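PDB 4Z9D: pertussis toxin-like subunit ArtA from Escherichia coli, which binds NAD and probably transfers its ADP-ribose to trimeric G proteins, as the enzymatic subunit of a pertussis-like AB5 toxin. Local coordinates for residues Q33-G38 and F50-T55; E17-G22 and V131-L136. The protein carries 2 engineered substitutions. One frame throughout, in Å; residues are numbered along the deposited sequence.

Contact 1. Residues Q33-G38 and F50-T55; sequences QQHLRG and FIATTT. With NAD (nicotinamide-adenine-dinucleotide), chain F.
His35, in the short helix 32-37, and Phe50, at the start of strand 50-54, bring the two backbones closest, with 7.2 Å between their CA atoms. No hydrogen bond joins the segments; the imidazole of His35 fills the gap. The ring leaves the helix toward the strand because chi1 (171°) sets CG opposite the backbone N, and Phe50 CB sits over the centre of one imidazole face, 3.8 Å from the ring centroid, in a CH-pi contact. The phenyl ring continues from that CB and turns its edge toward the same imidazole, an edge-to-face pair with centroids 5.5 Å apart and planes at 66°. Farther along the strand, Ala52 CB meets the rim of the imidazole, 3.9 Å from His35 NE2. The ring's rotation is fixed from its other nitrogen, ND1, which is hydrogen-bonded to Ser48 OG; the same hydroxyl also bonds Phe50 N, joining ring and strand start through one serine. In this ADP-ribosyltransferase fold of the pertussis toxin S1 family, helix and strand line the nicotinamide end of the NAD pocket. Ala52 CB touches the nicotinamide ring 3.6 Å from NAD C2N, and Thr53 O approaches its C5N. The helix end meets the nicotinamide ribose: NAD O3D lies 3.1 Å from Leu36 O and may make a weak bond to His35 O. Gly38, with positive phi, closes the helix in a Schellman motif, its N bonded to His35 O at 2.9 Å. Strand 118-122 backs the contact, Val120 touching the side chains of both His35 and Phe50.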
loop_
_atom_site.group_PDB
_atom_site.type_symbol
_atom_site.label_atom_id
_atom_site.label_comp_id
_atom_site.label_asym_id
_atom_site.label_seq_id
_atom_site.Cartn_x
_atom_site.Cartn_y
_atom_site.Cartn_z
ATOM N N GLN A 33 -5.448 12.057 -5.636
ATOM C CA GLN A 33 -4.224 12.857 -5.618
ATOM C C GLN A 33 -3.784 13.177 -4.191
ATOM O O GLN A 33 -2.599 13.170 -3.882
ATOM C CB GLN A 33 -4.390 14.137 -6.426
ATOM C CG GLN A 33 -3.040 14.752 -6.772
ATOM C CD GLN A 33 -3.091 15.643 -7.994
ATOM O OE1 GLN A 33 -2.125 16.346 -8.315
ATOM N NE2 GLN A 33 -4.223 15.629 -8.679
ATOM N N GLN A 34 -4.759 13.487 -3.341
ATOM C CA GLN A 34 -4.546 13.691 -1.914
ATOM C C GLN A 34 -3.890 12.473 -1.277
ATOM O O GLN A 34 -2.922 12.579 -0.525
ATOM C CB GLN A 34 -5.894 13.961 -1.241
ATOM C CG GLN A 34 -5.903 15.000 -0.168
ATOM C CD GLN A 34 -7.301 15.544 0.032
ATOM O OE1 GLN A 34 -8.083 14.989 0.796
ATOM N NE2 GLN A 34 -7.628 16.623 -0.675
ATOM N N HIS A 35 -4.432 11.299 -1.569
ATOM C CA HIS A 35 -3.864 10.076 -1.028
ATOM C C HIS A 35 -2.416 9.863 -1.490
ATOM O O HIS A 35 -1.527 9.575 -0.685
ATOM C CB HIS A 35 -4.717 8.880 -1.424
ATOM C CG HIS A 35 -4.083 7.574 -1.085
ATOM N ND1 HIS A 35 -4.110 7.037 0.188
ATOM C CD2 HIS A 35 -3.361 6.712 -1.842
ATOM C CE1 HIS A 35 -3.442 5.895 0.194
ATOM N NE2 HIS A 35 -2.992 5.668 -1.025
ATOM N N LEU A 36 -2.189 10.005 -2.793
ATOM C CA LEU A 36 -0.888 9.721 -3.372
ATOM C C LEU A 36 0.192 10.670 -2.836
ATOM O O LEU A 36 1.368 10.295 -2.747
ATOM C CB LEU A 36 -0.954 9.785 -4.898
ATOM C CG LEU A 36 -1.818 8.732 -5.607
ATOM C CD1 LEU A 36 -1.856 9.009 -7.096
ATOM C CD2 LEU A 36 -1.290 7.334 -5.350
ATOM N N ARG A 37 -0.207 11.889 -2.472
ATOM C CA ARG A 37 0.726 12.843 -1.859
ATOM C C ARG A 37 1.022 12.513 -0.404
ATOM O O ARG A 37 2.050 12.927 0.132
ATOM C CB ARG A 37 0.174 14.262 -1.912
ATOM C CG ARG A 37 -0.091 14.811 -3.285
ATOM C CD ARG A 37 -0.652 16.214 -3.130
ATOM N NE ARG A 37 -1.070 16.817 -4.390
ATOM C CZ ARG A 37 -2.296 17.295 -4.600
ATOM N NH1 ARG A 37 -3.205 17.238 -3.631
ATOM N NH2 ARG A 37 -2.619 17.837 -5.772
ATOM N N GLY A 38 0.101 11.809 0.244
ATOM C CA GLY A 38 0.223 11.520 1.660
ATOM C C GLY A 38 -0.619 12.446 2.513
ATOM O O GLY A 38 -0.678 12.298 3.740
ATOM N N PHE A 50 -8.262 4.894 0.824
ATOM C CA PHE A 50 -7.418 3.900 0.184
ATOM C C PHE A 50 -6.361 3.321 1.127
ATOM O O PHE A 50 -5.877 4.002 2.040
ATOM C CB PHE A 50 -6.733 4.520 -1.041
ATOM C CG PHE A 50 -7.675 5.217 -1.985
ATOM C CD1 PHE A 50 -8.536 4.484 -2.791
ATOM C CD2 PHE A 50 -7.703 6.606 -2.071
ATOM C CE1 PHE A 50 -9.405 5.118 -3.674
ATOM C CE2 PHE A 50 -8.566 7.255 -2.952
ATOM C CZ PHE A 50 -9.429 6.503 -3.758
ATOM N N ILE A 51 -5.982 2.074 0.867
ATOM C CA ILE A 51 -4.887 1.412 1.586
ATOM C C ILE A 51 -3.759 1.180 0.589
ATOM O O ILE A 51 -3.936 0.467 -0.391
ATOM C CB ILE A 51 -5.333 0.075 2.199
ATOM C CG1 ILE A 51 -6.541 0.284 3.127
ATOM C CG2 ILE A 51 -4.180 -0.606 2.935
ATOM C CD1 ILE A 51 -7.342 -0.993 3.400
ATOM N N ALA A 52 -2.608 1.804 0.821
ATOM C CA ALA A 52 -1.517 1.778 -0.148
ATOM C C ALA A 52 -0.781 0.447 -0.151
ATOM O O ALA A 52 -0.495 -0.118 0.905
ATOM C CB ALA A 52 -0.532 2.898 0.140
ATOM N N THR A 53 -0.456 -0.040 -1.344
ATOM C CA THR A 53 0.387 -1.231 -1.510
ATOM C C THR A 53 1.319 -1.010 -2.697
ATOM O O THR A 53 1.170 -0.028 -3.425
ATOM C CB THR A 53 -0.439 -2.522 -1.762
ATOM O OG1 THR A 53 -1.008 -2.477 -3.079
ATOM C CG2 THR A 53 -1.559 -2.695 -0.742
ATOM N N THR A 54 2.288 -1.906 -2.892
ATOM C CA THR A 54 3.155 -1.810 -4.060
ATOM C C THR A 54 3.470 -3.207 -4.564
ATOM O O THR A 54 3.533 -4.156 -3.777
ATOM C CB THR A 54 4.493 -1.077 -3.743
ATOM O OG1 THR A 54 5.355 -1.096 -4.895
ATOM C CG2 THR A 54 5.216 -1.771 -2.588
ATOM N N THR A 55 3.667 -3.341 -5.870
ATOM C CA THR A 55 4.046 -4.635 -6.434
ATOM C C THR A 55 5.530 -4.920 -6.237
ATOM O O THR A 55 5.982 -6.054 -6.427
ATOM C CB THR A 55 3.750 -4.721 -7.934
ATOM O OG1 THR A 55 4.432 -3.663 -8.620
ATOM C CG2 THR A 55 2.246 -4.633 -8.195
HETATM P PA NAD F . -0.914 5.007 6.321
HETATM O O1A NAD F . -1.827 4.042 5.656
HETATM O O2A NAD F . -1.479 6.196 7.008
HETATM O O5B NAD F . 0.011 4.147 7.351
HETATM C C5B NAD F . 0.965 4.726 8.257
HETATM C C4B NAD F . 0.707 4.121 9.653
HETATM O O4B NAD F . -0.580 4.573 10.172
HETATM C C3B NAD F . 0.543 2.636 9.533
HETATM O O3B NAD F . 1.873 2.039 9.440
HETATM C C2B NAD F . -0.086 2.354 10.867
HETATM O O2B NAD F . 0.862 2.671 11.872
HETATM C C1B NAD F . -1.161 3.452 10.900
HETATM N N9A NAD F . -2.465 3.211 10.186
HETATM C C8A NAD F . -2.808 3.160 8.900
HETATM N N7A NAD F . -4.127 2.958 8.834
HETATM C C5A NAD F . -4.609 2.904 10.079
HETATM C C6A NAD F . -5.851 2.726 10.566
HETATM N N6A NAD F . -6.827 2.569 9.675
HETATM N N1A NAD F . -6.108 2.701 11.884
HETATM C C2A NAD F . -5.045 2.875 12.768
HETATM N N3A NAD F . -3.759 3.057 12.240
HETATM C C4A NAD F . -3.574 3.069 10.910
HETATM O O3 NAD F . 0.139 5.536 5.269
HETATM P PN NAD F . 0.945 4.567 4.241
HETATM O O1N NAD F . 0.079 3.446 3.785
HETATM O O2N NAD F . 2.292 4.302 4.794
HETATM O O5D NAD F . 1.056 5.579 3.018
HETATM C C5D NAD F . 1.641 6.881 3.155
HETATM C C4D NAD F . 2.207 7.332 1.805
HETATM O O4D NAD F . 3.065 6.221 1.369
HETATM C C3D NAD F . 1.101 7.487 0.745
HETATM O O3D NAD F . 1.489 8.434 -0.258
HETATM C C2D NAD F . 1.134 6.097 0.143
HETATM O O2D NAD F . 0.519 6.077 -1.165
HETATM C C1D NAD F . 2.627 5.802 0.064
HETATM N N1N NAD F . 2.841 4.326 -0.148
HETATM C C2N NAD F . 2.911 3.445 0.959
HETATM C C3N NAD F . 3.066 2.067 0.803
HETATM C C7N NAD F . 3.150 1.204 1.913
HETATM O O7N NAD F . 3.579 -0.056 1.695
HETATM N N7N NAD F . 2.854 1.685 3.123
HETATM C C4N NAD F . 3.148 1.555 -0.489
HETATM C C5N NAD F . 3.086 2.407 -1.591
HETATM C C6N NAD F . 2.922 3.780 -1.441
#

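Contact 2. Residues E17-G22 and V131-L136; sequences EIFRDG and VEAVEL
Phe19 of helix 15-21 reaches strand 130-139 at Glu132 and Ala133, its ring meeting the strand by an edge. CG is anti to the carbonyl carbon (chi1 -75°), which brings the far end of the ring toward the strand. CZ makes the closest approaches, 3.8 Å from Ala133 N and 3.9 Å from Ala133 CB; CE2 lies alongside, 4.0 Å from Glu132 C. Ala133 N sits in the plane of the ring, so the phenyl abuts the peptide link end on. This close part is narrow: ring edge, one methyl and one peptide. Around it, Phe19 also touches Ile130, Thr151 and Asn153, while Ala133 packs on Tyr80 of the adjoining strand. The solvent side is polar. Arg20 and Asp21, both exposed, have side chains more than 12 Å from the strand segment and pair with each other, Arg20 NH2 lying 2.9 Å from Asp21 OD2 in a salt bridge. Glu132 leaves the strand on the side away from the helix, and its OE1 forms a salt bridge with Arg81 of strand 77-83. Segments 17-22 and 131-136 thus meet through van der Waals contact: no hydrogen bond or salt bridge joins them, and the salt bridges of Arg20, Asp21 and Glu132 stay within the helix or within the sheet.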
loop_
_atom_site.group_PDB
_atom_site.type_symbol
_atom_site.label_atom_id
_atom_site.label_comp_id
_atom_site.label_asym_id
_atom_site.label_seq_id
_atom_site.Cartn_x
_atom_site.Cartn_y
_atom_site.Cartn_z
ATOM N N GLU A 17 -2.325 -8.768 15.125
ATOM C CA GLU A 17 -3.447 -7.883 14.854
ATOM C C GLU A 17 -3.895 -7.976 13.394
ATOM O O GLU A 17 -5.082 -8.139 13.090
ATOM C CB GLU A 17 -3.070 -6.444 15.201
ATOM C CG GLU A 17 -4.184 -5.453 14.957
ATOM C CD GLU A 17 -3.726 -4.024 15.101
ATOM O OE1 GLU A 17 -2.620 -3.813 15.643
ATOM O OE2 GLU A 17 -4.481 -3.108 14.699
ATOM N N ILE A 18 -2.922 -7.847 12.497
ATOM C CA ILE A 18 -3.187 -7.746 11.071
ATOM C C ILE A 18 -3.691 -9.055 10.451
ATOM O O ILE A 18 -4.591 -9.023 9.621
ATOM C CB ILE A 18 -1.926 -7.233 10.341
ATOM C CG1 ILE A 18 -1.562 -5.831 10.853
ATOM C CG2 ILE A 18 -2.137 -7.195 8.849
ATOM C CD1 ILE A 18 -2.727 -4.809 10.739
ATOM N N PHE A 19 -3.157 -10.201 10.862
ATOM C CA PHE A 19 -3.634 -11.471 10.305
ATOM C C PHE A 19 -5.097 -11.692 10.665
ATOM O O PHE A 19 -5.867 -12.290 9.900
ATOM C CB PHE A 19 -2.821 -12.649 10.829
ATOM C CG PHE A 19 -1.449 -12.774 10.224
ATOM C CD1 PHE A 19 -0.549 -13.685 10.747
ATOM C CD2 PHE A 19 -1.049 -11.977 9.154
ATOM C CE1 PHE A 19 0.721 -13.813 10.219
ATOM C CE2 PHE A 19 0.216 -12.115 8.612
ATOM C CZ PHE A 19 1.103 -13.031 9.153
ATOM N N ARG A 20 -5.476 -11.158 11.822
ATOM C CA ARG A 20 -6.811 -11.358 12.359
ATOM C C ARG A 20 -7.754 -10.352 11.714
ATOM O O ARG A 20 -8.807 -10.717 11.193
ATOM C CB ARG A 20 -6.816 -11.163 13.879
ATOM C CG ARG A 20 -8.186 -11.324 14.527
ATOM C CD ARG A 20 -8.356 -10.345 15.674
ATOM N NE ARG A 20 -7.333 -10.431 16.698
ATOM C CZ ARG A 20 -6.833 -9.363 17.310
ATOM N NH1 ARG A 20 -5.894 -9.497 18.238
ATOM N NH2 ARG A 20 -7.236 -8.152 16.953
ATOM N N ASP A 21 -7.350 -9.086 11.746
ATOM C CA ASP A 21 -8.221 -7.969 11.370
ATOM C C ASP A 21 -8.083 -7.475 9.938
ATOM O O ASP A 21 -8.978 -6.803 9.424
ATOM C CB ASP A 21 -7.962 -6.787 12.302
ATOM C CG ASP A 21 -8.276 -7.104 13.743
ATOM O OD1 ASP A 21 -9.020 -8.070 13.969
ATOM O OD2 ASP A 21 -7.766 -6.404 14.645
ATOM N N GLY A 22 -6.971 -7.806 9.289
ATOM C CA GLY A 22 -6.690 -7.241 7.984
ATOM C C GLY A 22 -6.354 -5.767 8.105
ATOM O O GLY A 22 -6.040 -5.282 9.197
ATOM N N VAL A 131 -0.840 -13.250 3.093
ATOM C CA VAL A 131 -0.085 -14.487 3.013
ATOM C C VAL A 131 0.848 -14.659 4.196
ATOM O O VAL A 131 0.920 -15.741 4.794
ATOM C CB VAL A 131 0.732 -14.535 1.696
ATOM C CG1 VAL A 131 1.560 -15.808 1.601
ATOM C CG2 VAL A 131 -0.208 -14.439 0.507
ATOM N N GLU A 132 1.578 -13.594 4.517
ATOM C CA GLU A 132 2.678 -13.690 5.463
ATOM C C GLU A 132 3.174 -12.312 5.869
ATOM O O GLU A 132 2.802 -11.293 5.277
ATOM C CB GLU A 132 3.827 -14.524 4.856
ATOM C CG GLU A 132 4.435 -13.907 3.597
ATOM C CD GLU A 132 5.409 -14.835 2.872
ATOM O OE1 GLU A 132 6.102 -14.348 1.949
ATOM O OE2 GLU A 132 5.480 -16.040 3.216
ATOM N N ALA A 133 4.015 -12.284 6.888
ATOM C CA ALA A 133 4.638 -11.050 7.314
ATOM C C ALA A 133 6.118 -11.287 7.552
ATOM O O ALA A 133 6.525 -12.399 7.862
ATOM C CB ALA A 133 3.983 -10.528 8.564
ATOM N N VAL A 134 6.913 -10.238 7.375
ATOM C CA VAL A 134 8.332 -10.270 7.724
ATOM C C VAL A 134 8.665 -9.034 8.553
ATOM O O VAL A 134 8.459 -7.910 8.086
ATOM C CB VAL A 134 9.228 -10.297 6.461
ATOM C CG1 VAL A 134 10.701 -10.199 6.847
ATOM C CG2 VAL A 134 8.969 -11.548 5.649
ATOM N N GLU A 135 9.187 -9.216 9.767
ATOM C CA GLU A 135 9.654 -8.073 10.559
ATOM C C GLU A 135 10.887 -7.495 9.890
ATOM O O GLU A 135 11.784 -8.247 9.537
ATOM C CB GLU A 135 10.013 -8.469 12.000
ATOM C CG GLU A 135 9.071 -9.450 12.662
ATOM C CD GLU A 135 9.345 -9.611 14.154
ATOM O OE1 GLU A 135 8.708 -10.489 14.786
ATOM O OE2 GLU A 135 10.192 -8.859 14.693
ATOM N N LEU A 136 10.949 -6.178 9.739
ATOM C CA LEU A 136 12.113 -5.547 9.107
ATOM C C LEU A 136 13.092 -5.055 10.159
ATOM O O LEU A 136 12.690 -4.530 11.191
ATOM C CB LEU A 136 11.686 -4.388 8.198
ATOM C CG LEU A 136 10.741 -4.730 7.039
ATOM C CD1 LEU A 136 10.349 -3.502 6.252
ATOM C CD2 LEU A 136 11.392 -5.749 6.124
#

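In the fold
From the N terminus the chain runs through strand 6-11 into helix 15-21, which opens the long loop that contact 2 closes 109 residues later on strand 130-139. Contact 1 falls wholly within that span: 33-38 and 50-55 close a short loop, with 11 residues between them that are neither helix nor strand. The two contacts therefore nest rather than cross. Contact 1 joins helix 32-37 to an outer strand of the three-stranded sheet beside NAD; contact 2 ties helix 15-21 to an inner strand of the four-stranded sheet. Their centres are 19 Å apart and their nearest atoms about 7 Å, so they do not touch.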